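Local coordinates for transcriptional regulator (Actinomyces oris, PDB 5V8C), which is a LytR-Cps2A-Psr (LCP) phosphotransferase that mediates glycosylation of a cell wall-anchored protein in a Gram-positive bacterium, at residues A[141-146]-A[160-165]; A[103-108]-A[273-278]; A[113-118]-A[223-228]; A[70-75]-A[85-90]; A[19-24]-A[58-63]. All coordinates share one frame; numbering follows the deposited sequence.

Contact 1: residues A[141-146]-A[160-165]; sequences AYTGLN and ALALVR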
# COMPACT_ATOMS: atom_id res chain seq x y z
N ALA A 141 -17.79 -9.73 10.27
CA ALA A 141 -17.61 -10.85 11.19
C ALA A 141 -16.21 -11.46 11.05
O ALA A 141 -15.58 -11.82 12.05
CB ALA A 141 -18.67 -11.91 10.93
N TYR A 142 -15.71 -11.54 9.80
CA TYR A 142 -14.40 -12.10 9.46
C TYR A 142 -13.23 -11.28 10.03
O TYR A 142 -12.43 -11.84 10.77
CB TYR A 142 -14.26 -12.30 7.94
N THR A 143 -13.16 -9.97 9.73
CA THR A 143 -12.05 -9.13 10.21
C THR A 143 -12.27 -8.59 11.64
O THR A 143 -11.31 -8.14 12.28
CB THR A 143 -11.73 -8.00 9.22
OG1 THR A 143 -12.64 -6.92 9.41
CG2 THR A 143 -11.74 -8.48 7.77
N GLY A 144 -13.52 -8.63 12.11
CA GLY A 144 -13.90 -8.15 13.44
C GLY A 144 -14.15 -6.65 13.47
O GLY A 144 -13.97 -6.02 14.51
N LEU A 145 -14.54 -6.07 12.32
CA LEU A 145 -14.82 -4.64 12.19
C LEU A 145 -16.24 -4.32 12.66
O LEU A 145 -17.19 -5.00 12.26
CB LEU A 145 -14.62 -4.19 10.72
CG LEU A 145 -15.06 -2.78 10.33
CD1 LEU A 145 -13.94 -1.77 10.57
CD2 LEU A 145 -15.48 -2.73 8.87
N ASN A 146 -16.39 -3.32 13.53
CA ASN A 146 -17.70 -2.87 13.97
C ASN A 146 -17.67 -1.38 14.26
O ASN A 146 -17.22 -0.97 15.33
CB ASN A 146 -18.26 -3.69 15.15
CG ASN A 146 -19.67 -3.29 15.57
OD1 ASN A 146 -20.46 -2.74 14.79
ND2 ASN A 146 -20.01 -3.54 16.81
N ALA A 160 -8.14 -0.21 12.06
CA ALA A 160 -7.58 0.14 10.75
C ALA A 160 -7.25 -1.11 9.92
O ALA A 160 -7.51 -1.14 8.71
CB ALA A 160 -6.35 1.00 10.93
N LEU A 161 -6.72 -2.14 10.59
CA LEU A 161 -6.38 -3.41 9.97
C LEU A 161 -7.65 -4.14 9.52
O LEU A 161 -7.68 -4.69 8.42
CB LEU A 161 -5.57 -4.28 10.94
CG LEU A 161 -4.94 -5.55 10.37
CD1 LEU A 161 -3.84 -5.22 9.37
CD2 LEU A 161 -4.37 -6.40 11.48
N ALA A 162 -8.71 -4.10 10.35
CA ALA A 162 -10.01 -4.70 10.03
C ALA A 162 -10.67 -3.98 8.84
O ALA A 162 -11.32 -4.62 8.02
CB ALA A 162 -10.92 -4.63 11.24
N LEU A 163 -10.46 -2.66 8.73
CA LEU A 163 -11.00 -1.82 7.66
C LEU A 163 -10.34 -2.13 6.31
O LEU A 163 -11.04 -2.31 5.31
CB LEU A 163 -10.86 -0.33 8.02
CG LEU A 163 -11.70 0.68 7.23
CD1 LEU A 163 -13.16 0.25 7.13
CD2 LEU A 163 -11.63 2.05 7.85
N VAL A 164 -8.99 -2.21 6.28
CA VAL A 164 -8.27 -2.53 5.05
C VAL A 164 -8.48 -4.00 4.64
O VAL A 164 -8.55 -4.29 3.45
CB VAL A 164 -6.77 -2.12 5.08
CG1 VAL A 164 -6.60 -0.63 5.35
CG2 VAL A 164 -5.97 -2.94 6.09
N ARG A 165 -8.62 -4.91 5.62
CA ARG A 165 -8.82 -6.33 5.36
C ARG A 165 -10.26 -6.69 5.02
O ARG A 165 -10.50 -7.81 4.58
CB ARG A 165 -8.40 -7.16 6.58
CG ARG A 165 -6.93 -7.49 6.70
CD ARG A 165 -6.72 -8.47 7.85
NE ARG A 165 -7.32 -7.98 9.10
CZ ARG A 165 -7.60 -8.74 10.15
NH1 ARG A 165 -7.36 -10.05 10.12
NH2 ARG A 165 -8.14 -8.21 11.24

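Contact 2: residues A[103-108]-A[273-278]; sequences TGLGIP and ESRDLL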
# COMPACT_ATOMS: atom_id res chain seq x y z
N THR A 103 7.68 -7.46 -14.89
CA THR A 103 7.26 -8.09 -16.14
C THR A 103 5.80 -7.77 -16.53
O THR A 103 5.45 -7.89 -17.71
CB THR A 103 7.52 -9.61 -16.13
OG1 THR A 103 6.48 -10.28 -15.41
CG2 THR A 103 8.86 -9.99 -15.56
N GLY A 104 4.98 -7.37 -15.56
CA GLY A 104 3.57 -7.09 -15.78
C GLY A 104 3.18 -5.63 -15.88
O GLY A 104 2.25 -5.29 -16.62
N LEU A 105 3.82 -4.76 -15.11
CA LEU A 105 3.47 -3.34 -15.14
C LEU A 105 4.63 -2.45 -15.53
O LEU A 105 4.41 -1.29 -15.87
CB LEU A 105 2.86 -2.89 -13.81
CG LEU A 105 1.48 -3.47 -13.47
CD1 LEU A 105 1.04 -3.03 -12.09
CD2 LEU A 105 0.44 -3.11 -14.53
N GLY A 106 5.84 -3.01 -15.50
CA GLY A 106 7.07 -2.30 -15.81
C GLY A 106 7.56 -1.44 -14.68
O GLY A 106 8.23 -0.43 -14.92
N ILE A 107 7.24 -1.81 -13.43
CA ILE A 107 7.70 -1.02 -12.30
C ILE A 107 8.99 -1.64 -11.72
O ILE A 107 8.96 -2.71 -11.10
CB ILE A 107 6.60 -0.65 -11.23
CG1 ILE A 107 6.67 -1.49 -9.95
CG2 ILE A 107 5.18 -0.62 -11.80
CD1 ILE A 107 7.41 -0.79 -8.83
N PRO A 108 10.16 -0.98 -11.95
CA PRO A 108 11.42 -1.50 -11.39
C PRO A 108 11.61 -1.03 -9.95
O PRO A 108 11.92 0.14 -9.70
CB PRO A 108 12.49 -0.95 -12.36
CG PRO A 108 11.78 0.06 -13.25
CD PRO A 108 10.40 0.27 -12.68
N GLU A 273 -6.02 3.49 -19.50
CA GLU A 273 -5.92 4.48 -18.42
C GLU A 273 -4.77 4.15 -17.45
O GLU A 273 -3.96 5.02 -17.13
CB GLU A 273 -7.23 4.57 -17.62
CG GLU A 273 -8.29 5.48 -18.20
CD GLU A 273 -9.46 5.67 -17.24
OE1 GLU A 273 -9.44 6.65 -16.46
OE2 GLU A 273 -10.35 4.78 -17.21
N SER A 274 -4.70 2.87 -17.00
CA SER A 274 -3.68 2.35 -16.09
C SER A 274 -2.28 2.44 -16.70
O SER A 274 -1.35 2.88 -16.03
CB SER A 274 -3.99 0.90 -15.73
OG SER A 274 -5.30 0.77 -15.21
N ARG A 275 -2.13 2.05 -17.98
CA ARG A 275 -0.85 2.05 -18.69
C ARG A 275 -0.28 3.45 -18.88
O ARG A 275 0.94 3.62 -18.77
CB ARG A 275 -0.97 1.32 -20.04
CG ARG A 275 -1.24 -0.18 -19.92
CD ARG A 275 0.04 -0.99 -19.76
NE ARG A 275 -0.16 -2.19 -18.95
CZ ARG A 275 -0.30 -3.42 -19.44
NH1 ARG A 275 -0.27 -3.62 -20.75
NH2 ARG A 275 -0.47 -4.45 -18.62
N ASP A 276 -1.15 4.46 -19.14
CA ASP A 276 -0.73 5.85 -19.33
C ASP A 276 -0.27 6.48 -18.03
O ASP A 276 0.80 7.09 -17.98
CB ASP A 276 -1.87 6.70 -19.94
CG ASP A 276 -2.40 6.20 -21.27
OD1 ASP A 276 -1.58 5.87 -22.16
OD2 ASP A 276 -3.64 6.22 -21.46
N LEU A 277 -1.08 6.32 -16.96
CA LEU A 277 -0.79 6.79 -15.61
C LEU A 277 0.57 6.23 -15.17
O LEU A 277 1.37 6.95 -14.59
CB LEU A 277 -1.91 6.31 -14.67
CG LEU A 277 -2.00 6.86 -13.21
CD1 LEU A 277 -1.47 5.87 -12.21
CD2 LEU A 277 -1.39 8.25 -13.06
N LEU A 278 0.85 4.96 -15.51
CA LEU A 278 2.11 4.31 -15.19
C LEU A 278 3.22 4.77 -16.12
O LEU A 278 4.38 4.84 -15.70
CB LEU A 278 1.96 2.78 -15.23
CG LEU A 278 1.27 2.13 -14.02
CD1 LEU A 278 0.83 0.72 -14.33
CD2 LEU A 278 2.18 2.10 -12.81

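Contact 3: residues A[113-118]-A[223-228]; sequences VTIDMA and GNITLD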
# COMPACT_ATOMS: atom_id res chain seq x y z
N VAL A 113 9.83 -2.42 1.42
CA VAL A 113 9.32 -2.39 2.79
C VAL A 113 8.16 -3.38 2.91
O VAL A 113 7.23 -3.35 2.09
CB VAL A 113 8.92 -0.97 3.27
CG1 VAL A 113 8.68 -0.95 4.78
CG2 VAL A 113 9.97 0.07 2.89
N THR A 114 8.22 -4.26 3.91
CA THR A 114 7.21 -5.28 4.18
C THR A 114 6.70 -5.13 5.60
O THR A 114 7.49 -4.95 6.53
CB THR A 114 7.77 -6.66 3.83
OG1 THR A 114 7.81 -6.78 2.41
CG2 THR A 114 6.97 -7.81 4.44
N ILE A 115 5.38 -5.12 5.76
CA ILE A 115 4.75 -4.92 7.06
C ILE A 115 3.67 -5.99 7.23
O ILE A 115 2.79 -6.10 6.38
CB ILE A 115 4.15 -3.48 7.21
CG1 ILE A 115 5.02 -2.40 6.55
CG2 ILE A 115 3.89 -3.13 8.68
CD1 ILE A 115 4.28 -1.21 6.09
N ASP A 116 3.74 -6.75 8.32
CA ASP A 116 2.73 -7.75 8.61
C ASP A 116 1.55 -7.14 9.41
O ASP A 116 1.58 -5.95 9.72
CB ASP A 116 3.35 -9.00 9.26
CG ASP A 116 3.93 -8.82 10.65
OD1 ASP A 116 3.21 -8.28 11.53
OD2 ASP A 116 5.01 -9.38 10.92
N MET A 117 0.54 -7.94 9.74
CA MET A 117 -0.65 -7.50 10.48
C MET A 117 -0.33 -6.90 11.86
O MET A 117 -0.75 -5.79 12.16
CB MET A 117 -1.67 -8.65 10.61
CG MET A 117 -2.40 -8.97 9.32
SD MET A 117 -3.82 -10.06 9.62
CE MET A 117 -3.90 -10.92 8.07
N ALA A 118 0.43 -7.63 12.69
CA ALA A 118 0.84 -7.18 14.01
C ALA A 118 1.77 -5.95 13.91
O ALA A 118 1.65 -5.02 14.71
CB ALA A 118 1.53 -8.30 14.75
N GLY A 223 11.83 -1.51 14.13
CA GLY A 223 11.64 -2.85 14.70
C GLY A 223 10.37 -3.55 14.27
O GLY A 223 10.17 -4.71 14.60
N ASN A 224 9.47 -2.85 13.54
CA ASN A 224 8.20 -3.42 13.08
C ASN A 224 8.07 -3.30 11.58
O ASN A 224 7.02 -2.92 11.08
CB ASN A 224 7.01 -2.77 13.80
CG ASN A 224 6.87 -3.21 15.23
OD1 ASN A 224 6.08 -4.12 15.55
ND2 ASN A 224 7.64 -2.61 16.11
N ILE A 225 9.16 -3.63 10.86
CA ILE A 225 9.32 -3.51 9.42
C ILE A 225 10.32 -4.54 8.92
O ILE A 225 11.29 -4.86 9.61
CB ILE A 225 9.81 -2.05 9.11
CG1 ILE A 225 8.63 -1.06 8.94
CG2 ILE A 225 10.83 -1.92 7.95
CD1 ILE A 225 7.52 -1.52 8.19
N THR A 226 10.11 -5.00 7.69
CA THR A 226 11.04 -5.87 6.99
C THR A 226 11.54 -5.08 5.78
O THR A 226 10.75 -4.45 5.08
CB THR A 226 10.38 -7.21 6.67
OG1 THR A 226 9.87 -7.78 7.87
CG2 THR A 226 11.34 -8.19 6.02
N LEU A 227 12.87 -5.04 5.60
CA LEU A 227 13.56 -4.33 4.52
C LEU A 227 14.39 -5.31 3.71
O LEU A 227 14.95 -6.26 4.27
CB LEU A 227 14.53 -3.29 5.10
CG LEU A 227 13.96 -2.03 5.73
CD1 LEU A 227 15.08 -1.15 6.26
CD2 LEU A 227 13.07 -1.25 4.76
N ASP A 228 14.58 -5.02 2.40
CA ASP A 228 15.49 -5.82 1.60
C ASP A 228 16.91 -5.55 2.11
O ASP A 228 17.14 -4.54 2.76
CB ASP A 228 15.36 -5.54 0.10
CG ASP A 228 15.80 -4.16 -0.32
OD1 ASP A 228 17.00 -3.99 -0.63
OD2 ASP A 228 14.94 -3.26 -0.34

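Contact 4: residues A[70-75]-A[85-90]; sequences LPRDLT and RLATTY. With PO4 (phosphate ion), chain C.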
# COMPACT_ATOMS: atom_id res chain seq x y z
N LEU A 70 -1.88 0.12 -5.75
CA LEU A 70 -2.15 -0.93 -6.73
C LEU A 70 -3.18 -1.91 -6.18
O LEU A 70 -2.92 -2.54 -5.16
CB LEU A 70 -0.87 -1.66 -7.13
CG LEU A 70 0.23 -0.82 -7.79
CD1 LEU A 70 1.52 -1.61 -7.91
CD2 LEU A 70 -0.20 -0.31 -9.16
N PRO A 71 -4.37 -2.03 -6.82
CA PRO A 71 -5.40 -2.95 -6.30
C PRO A 71 -4.94 -4.41 -6.28
O PRO A 71 -4.38 -4.89 -7.25
CB PRO A 71 -6.59 -2.72 -7.24
CG PRO A 71 -6.00 -2.17 -8.48
CD PRO A 71 -4.84 -1.34 -8.04
N ARG A 72 -5.13 -5.09 -5.13
CA ARG A 72 -4.68 -6.47 -4.88
C ARG A 72 -5.29 -7.51 -5.84
O ARG A 72 -4.64 -8.51 -6.15
CB ARG A 72 -4.94 -6.86 -3.41
CG ARG A 72 -6.43 -6.91 -3.01
CD ARG A 72 -6.69 -7.35 -1.57
NE ARG A 72 -6.18 -8.69 -1.27
CZ ARG A 72 -6.79 -9.82 -1.59
NH1 ARG A 72 -7.94 -9.80 -2.26
NH2 ARG A 72 -6.26 -10.99 -1.25
N ASP A 73 -6.53 -7.28 -6.28
CA ASP A 73 -7.27 -8.18 -7.17
C ASP A 73 -6.85 -8.03 -8.63
O ASP A 73 -7.21 -8.86 -9.45
CB ASP A 73 -8.80 -7.99 -7.00
CG ASP A 73 -9.27 -6.54 -6.98
OD1 ASP A 73 -8.89 -5.80 -6.05
OD2 ASP A 73 -10.09 -6.17 -7.86
N LEU A 74 -6.04 -7.00 -8.94
CA LEU A 74 -5.55 -6.74 -10.30
C LEU A 74 -4.67 -7.91 -10.81
O LEU A 74 -3.73 -8.31 -10.13
CB LEU A 74 -4.79 -5.40 -10.34
CG LEU A 74 -4.04 -5.05 -11.62
CD1 LEU A 74 -4.96 -4.39 -12.65
CD2 LEU A 74 -2.84 -4.18 -11.32
N THR A 75 -5.01 -8.45 -11.98
CA THR A 75 -4.30 -9.56 -12.61
C THR A 75 -3.30 -8.98 -13.62
O THR A 75 -3.64 -8.05 -14.34
CB THR A 75 -5.30 -10.53 -13.25
OG1 THR A 75 -6.35 -10.80 -12.32
CG2 THR A 75 -4.66 -11.83 -13.71
N ARG A 85 -2.82 -12.79 -9.84
CA ARG A 85 -3.34 -11.58 -9.22
C ARG A 85 -2.26 -11.04 -8.30
O ARG A 85 -1.50 -11.83 -7.71
CB ARG A 85 -4.62 -11.87 -8.41
CG ARG A 85 -5.85 -12.12 -9.26
CD ARG A 85 -7.10 -12.25 -8.40
NE ARG A 85 -6.89 -13.18 -7.30
CZ ARG A 85 -7.32 -12.99 -6.06
NH1 ARG A 85 -8.03 -11.91 -5.76
NH2 ARG A 85 -7.07 -13.88 -5.11
N LEU A 86 -2.17 -9.71 -8.17
CA LEU A 86 -1.19 -9.02 -7.34
C LEU A 86 -1.07 -9.62 -5.92
O LEU A 86 0.03 -9.82 -5.43
CB LEU A 86 -1.54 -7.52 -7.26
CG LEU A 86 -0.61 -6.57 -8.00
CD1 LEU A 86 -0.71 -6.76 -9.49
CD2 LEU A 86 -0.97 -5.14 -7.68
N ALA A 87 -2.21 -9.94 -5.29
CA ALA A 87 -2.24 -10.50 -3.95
C ALA A 87 -1.60 -11.90 -3.88
O ALA A 87 -0.97 -12.26 -2.89
CB ALA A 87 -3.67 -10.56 -3.45
N THR A 88 -1.75 -12.66 -4.96
CA THR A 88 -1.30 -14.04 -5.08
C THR A 88 0.21 -14.12 -5.37
O THR A 88 0.85 -15.07 -4.94
CB THR A 88 -2.21 -14.76 -6.08
OG1 THR A 88 -3.19 -15.45 -5.32
CG2 THR A 88 -1.47 -15.73 -7.00
N THR A 89 0.79 -13.10 -6.04
CA THR A 89 2.23 -13.06 -6.33
C THR A 89 3.11 -13.13 -5.06
O THR A 89 4.27 -13.53 -5.16
CB THR A 89 2.59 -11.85 -7.19
OG1 THR A 89 2.40 -10.66 -6.43
CG2 THR A 89 1.80 -11.78 -8.50
N TYR A 90 2.58 -12.76 -3.88
CA TYR A 90 3.35 -12.76 -2.64
C TYR A 90 3.62 -14.17 -2.07
O TYR A 90 4.62 -14.34 -1.36
CB TYR A 90 2.72 -11.85 -1.57
CG TYR A 90 3.70 -11.51 -0.47
CD1 TYR A 90 4.84 -10.76 -0.72
CD2 TYR A 90 3.56 -12.07 0.80
CE1 TYR A 90 5.80 -10.54 0.26
CE2 TYR A 90 4.51 -11.84 1.80
CZ TYR A 90 5.63 -11.08 1.52
OH TYR A 90 6.56 -10.84 2.49
P PO4 C . -9.68 -13.76 -1.32
O1 PO4 C . -9.99 -15.33 -1.42
O2 PO4 C . -9.32 -13.21 -2.78
O3 PO4 C . -8.43 -13.53 -0.35
O4 PO4 C . -10.93 -13.02 -0.77

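Contact 5: residues A[19-24]-A[58-63]; sequences AGETWL and VRPSQE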
# COMPACT_ATOMS: atom_id res chain seq x y z
N ALA A 19 12.13 6.32 -14.51
CA ALA A 19 11.95 5.47 -13.34
C ALA A 19 13.17 5.61 -12.44
O ALA A 19 14.23 5.03 -12.71
CB ALA A 19 11.75 4.02 -13.76
N GLY A 20 13.03 6.45 -11.42
CA GLY A 20 14.09 6.72 -10.46
C GLY A 20 13.97 5.86 -9.23
O GLY A 20 14.00 4.62 -9.33
N GLU A 21 13.80 6.50 -8.07
CA GLU A 21 13.63 5.77 -6.82
C GLU A 21 12.17 5.32 -6.67
O GLU A 21 11.26 6.16 -6.68
CB GLU A 21 14.08 6.62 -5.63
CG GLU A 21 14.17 5.84 -4.33
CD GLU A 21 14.90 6.57 -3.21
OE1 GLU A 21 16.15 6.60 -3.24
OE2 GLU A 21 14.22 7.11 -2.31
N THR A 22 11.94 4.01 -6.62
CA THR A 22 10.59 3.50 -6.44
C THR A 22 10.57 2.42 -5.33
O THR A 22 11.20 1.36 -5.45
CB THR A 22 9.90 3.11 -7.77
OG1 THR A 22 8.91 2.10 -7.55
CG2 THR A 22 10.87 2.70 -8.86
N TRP A 23 9.93 2.78 -4.22
CA TRP A 23 9.76 1.95 -3.03
C TRP A 23 8.50 1.11 -3.19
O TRP A 23 7.47 1.61 -3.66
CB TRP A 23 9.60 2.84 -1.78
CG TRP A 23 10.85 3.57 -1.39
CD1 TRP A 23 11.43 4.62 -2.05
CD2 TRP A 23 11.67 3.32 -0.25
NE1 TRP A 23 12.57 5.02 -1.39
CE2 TRP A 23 12.75 4.23 -0.29
CE3 TRP A 23 11.60 2.40 0.82
CZ2 TRP A 23 13.75 4.26 0.70
CZ3 TRP A 23 12.63 2.38 1.75
CH2 TRP A 23 13.69 3.30 1.68
N LEU A 24 8.59 -0.17 -2.84
CA LEU A 24 7.44 -1.04 -2.89
C LEU A 24 7.06 -1.32 -1.45
O LEU A 24 7.89 -1.81 -0.67
CB LEU A 24 7.75 -2.33 -3.66
CG LEU A 24 6.63 -3.39 -3.74
CD1 LEU A 24 5.33 -2.80 -4.34
CD2 LEU A 24 7.08 -4.60 -4.53
N VAL A 58 5.78 4.04 -3.65
CA VAL A 58 6.06 5.39 -3.16
C VAL A 58 7.13 5.99 -4.03
O VAL A 58 8.23 5.44 -4.13
CB VAL A 58 6.43 5.39 -1.66
CG1 VAL A 58 6.66 6.81 -1.16
CG2 VAL A 58 5.34 4.70 -0.84
N ARG A 59 6.80 7.09 -4.72
CA ARG A 59 7.73 7.68 -5.68
C ARG A 59 8.28 9.07 -5.27
O ARG A 59 7.72 10.10 -5.65
CB ARG A 59 7.09 7.72 -7.07
CG ARG A 59 8.03 7.27 -8.17
CD ARG A 59 7.37 7.33 -9.53
NE ARG A 59 8.31 7.70 -10.59
CZ ARG A 59 8.55 8.95 -10.97
NH1 ARG A 59 7.95 9.96 -10.37
NH2 ARG A 59 9.41 9.19 -11.95
N PRO A 60 9.44 9.12 -4.56
CA PRO A 60 10.05 10.43 -4.26
C PRO A 60 10.72 11.02 -5.51
O PRO A 60 11.36 10.30 -6.26
CB PRO A 60 11.05 10.12 -3.14
CG PRO A 60 11.38 8.68 -3.30
CD PRO A 60 10.27 8.00 -4.06
N SER A 61 10.48 12.32 -5.77
CA SER A 61 11.02 13.03 -6.93
C SER A 61 11.24 14.52 -6.61
O SER A 61 11.13 14.92 -5.45
CB SER A 61 10.09 12.87 -8.13
OG SER A 61 9.13 13.91 -8.23
N GLN A 62 11.57 15.33 -7.65
CA GLN A 62 11.79 16.77 -7.50
C GLN A 62 10.50 17.59 -7.57
O GLN A 62 10.50 18.76 -7.18
CB GLN A 62 12.86 17.28 -8.49
CG GLN A 62 14.19 17.64 -7.82
CD GLN A 62 14.98 16.42 -7.38
OE1 GLN A 62 15.74 15.82 -8.15
NE2 GLN A 62 14.86 16.06 -6.11
N GLU A 63 9.39 16.98 -8.05
CA GLU A 63 8.07 17.61 -8.10
C GLU A 63 7.44 17.53 -6.70
O GLU A 63 6.83 18.50 -6.24
CB GLU A 63 7.15 16.92 -9.13
CG GLU A 63 7.67 16.89 -10.56
CD GLU A 63 7.53 18.14 -11.40
OE1 GLU A 63 7.14 19.20 -10.86
OE2 GLU A 63 7.81 18.06 -12.62

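Contact 1: residues A[141-146]-A[160-165]
On the turn that leads into edge strand 145-147 of the small antiparallel sheet, Thr143 leans on Ala162 and Arg165 in the last turns of helix 157-165, and Leu145 on Ala162 and Leu163. The polar link is made by the threonine hydroxyl: Thr143 OG1 donates to Ala162 O over 3.0 Å. It meets that oxygen well to one side, with a C=O...donor angle of 109° and tilted out of the carbonyl plane, so the hydroxyl bonds to the helix across its flank. With chi1 at 82°, OG1 sits between the backbone N and the carbonyl carbon while CG2 is turned to the backbone of Arg165, 3.5 Å from Arg165 O. This packing closes the sheet of strands 138-140, 145-147, 170-173 and 176-178 against a helix within the LytR-Cps2A-Psr family region, and Asp140 of the adjoining strand accepts from Thr143 N. Gly144, at positive phi, then carries the chain round to Leu145, whose CB rests on Ala162 CB at 3.8 Å; farther out, Leu145 CD1 lies 4.1 Å from Leu163 CD1. The guanidinium of Arg165 is layered between two side chains. Thr143 CB stands 4.0 Å above one face and Leu161 CD2 3.8 Å above the other, both displaced toward the rim. The arginine chain bends at chi3 (-53°) back along its own helix, where Arg165 NE makes a weak 3.4 Å bond to Leu161 O.

Contact 2: residues A[103-108]-A[273-278]
Leu278 is the residue of helix 272-280 that fills the angle between Leu105 and Ile107, using one methyl for each. Its CD1 lies 3.9 Å from Leu105 CD2, with Leu105 CB 4.2 Å from the same CD1, whereas Leu278 CD2 comes within 4.2 Å of Ile107 CG2. Leu278 points CB at the other segment; chi1 (-77°) places CG beside the backbone N, and chi2 (164°) sets one methyl toward each partner. Beside this apolar group, the chain of Arg275 bends at chi2 and again at chi3 and brings NH2 to 3.5 Å from Gly104 O. The angle there is too poor for a hydrogen bond. Leu105 CD2 meets the same guanidinium at its edge.

Gly106, with positive phi, takes the chain out of helix 94-105 and turns Ile107 back so that its backbone bonds to Leu101. Farther out, each helix is held to its surroundings: Thr103 OG1 bonds to the carbonyls of Asn77 and Ser78, and on the other helix Ser274 OG bonds to Pro258 O. A disulfide between Cys102 and Cys288 ties the first helix to the chain beyond the second. Across the contact itself no hydrogen bond forms: cohesion comes from methyl packing, to which the arginine, with NH2 near the Gly104 carbonyl, may add a modest attraction.

Contact 3: residues A[113-118]-A[223-228]
Two backbone hydrogen bonds join Thr114 and Thr226 as an antiparallel hydrogen-bonded pair: Thr114 N reaches Thr226 O over 2.8 Å, and Thr226 N returns to Thr114 O over 2.9 Å. Strands 113-115 and 226-228 run at 157° to one another, and Val113 pairs with Leu227 at the adjacent non-hydrogen-bonded position. Here a CA-H...O contact adds to the set, Val113 CA lying 3.4 Å from Thr226 O, an oxygen that therefore receives both an amide and a carbon donor.

The apolar contacts divide between the faces. The two threonines lie alongside each other, Thr114 CB to Thr226 CB at 3.9 Å. On the face of Val113 and Leu227 the valine spreads its methyls: Val113 CG1, anti to the backbone N (chi1 -168°), touches Ile225 CD1 at 3.6 Å, and Val113 CG2 meets Leu227 CD2 at 3.9 Å. Ile225 reaches across obliquely to Val113 and runs side by side with Ile115, which also lies near a bound polyethylene glycol fragment.

Strand 111-115 is thus flanked by 226-228 and by 23-28, to which Val113 and Ile115 are hydrogen-bonded, and strand 5-7 lies beyond 226-228 as one of the two outermost strands of the mixed sheet within the chain. Ile123 of helix 117-126 touches both isoleucines; Asp116 caps that helix through its OD1 and Gln119 N.

Contact 4: residues A[70-75]-A[85-90]
Residues 71-74 form a type I beta turn whose carbonyls grip the start of segment 85-90: Leu86 N donates to Leu74 O over 2.9 Å, and Ala87 N donates to Arg72 O over 2.9 Å. Leu86 plugs the inner side of the turn. Its CD2 lies 3.5 Å from Leu70 CB, and its CD1 3.8 Å from Leu74 CD2.

On the outer side two arginines point the same way, their guanidinium planes 77° apart. Arg72, bent at chi3 (-60°), lays one face of its guanidinium over Ala87 CB, and Arg72 NH2 makes a weak bond of 3.5 Å to phosphate O3. Arg85 also bends at chi3, after its CG has passed 3.4 Å from Thr75 OG1, and Arg85 NH2 gives a second weak bond, 3.3 Å, to phosphate O2. This oxygen lies at the edge of both guanidinium groups, in or near their planes, so the anion bridges the two arginines and would offset the closeness of their positive charges. With Arg85 cut back to alanine, phosphate O2 would probably lose this donor and Thr75 OG1 the aliphatic cover of the arginine chain.

Arg51 brings another positive charge close to Arg85. The phosphate probably comes from the crystallisation liquor, but arginines gathered round an anion are characteristic of the LCP active site, where they bind the pyrophosphate of a polyprenyl-linked substrate; the pocket here is consistent with that role.

Contact 5: residues A[19-24]-A[58-63]
Trp23 and Val58 form an antiparallel hydrogen-bonded pair between strands 23-28 and 52-60, neighbouring strands in the middle of the seven-stranded mixed sheet. Trp23 N donates to Val58 O over 3.2 Å, and Val58 N to Trp23 O over 3.0 Å. On one face of the sheet Trp23 CB stands 4.1 Å from Val58 CB. Beyond this pair Glu21 and Pro60 cross at about a right angle. Glu21 holds CG anti to the backbone N (chi1 -170°) and runs on extended, which brings Glu21 OE2 to 3.4 Å from Pro60 CG, where it accepts a 2.8 Å hydrogen bond from Trp23 NE1. That bond is almost straight at 176° and lies in the indole plane, yet it meets the carboxylate from above its own plane. The other oxygen, Glu21 OE1, is weakly bonded to His111. The indole N-H is likely to lose its acceptor if a leucine stands here, leaving the tryptophan less fixed in rotation and Pro60 CG without the carboxylate oxygen against it. Pro60 CD also approaches Trp23 CD1, at 4.1 Å. Leu236 and Leu239 of helix 233-248 pack on the tryptophan, and Leu239 reaches Val58 as well, an arrangement characteristic of a helix laid over a sheet in an alpha/beta fold such as the LCP domain.

Contacts 3 and 5 belong to one sheet: Val113 N lies 2.9 Å from Leu24 O, a probable hydrogen bond, and Val113 CG2 packs on Trp23 CE3. Polyethylene glycol, probably from the crystallisation liquor, lies about 4 Å from the side chain of Ile115 and also from that of Val58, and may mark the pocket that holds the lipid in LCP enzymes. Contact 4 carries the phosphate; it meets contact 3 where Tyr90 OH touches Thr114 CG2, and contact 2 through Leu105 against Leu70 and Leu74. Ile107 also packs on Thr22 of contact 5. Contact 1 lies across the chain's centre from contact 2, their centres about 30 Å apart, but Leu161 and Arg165 touch Met117 of contact 3.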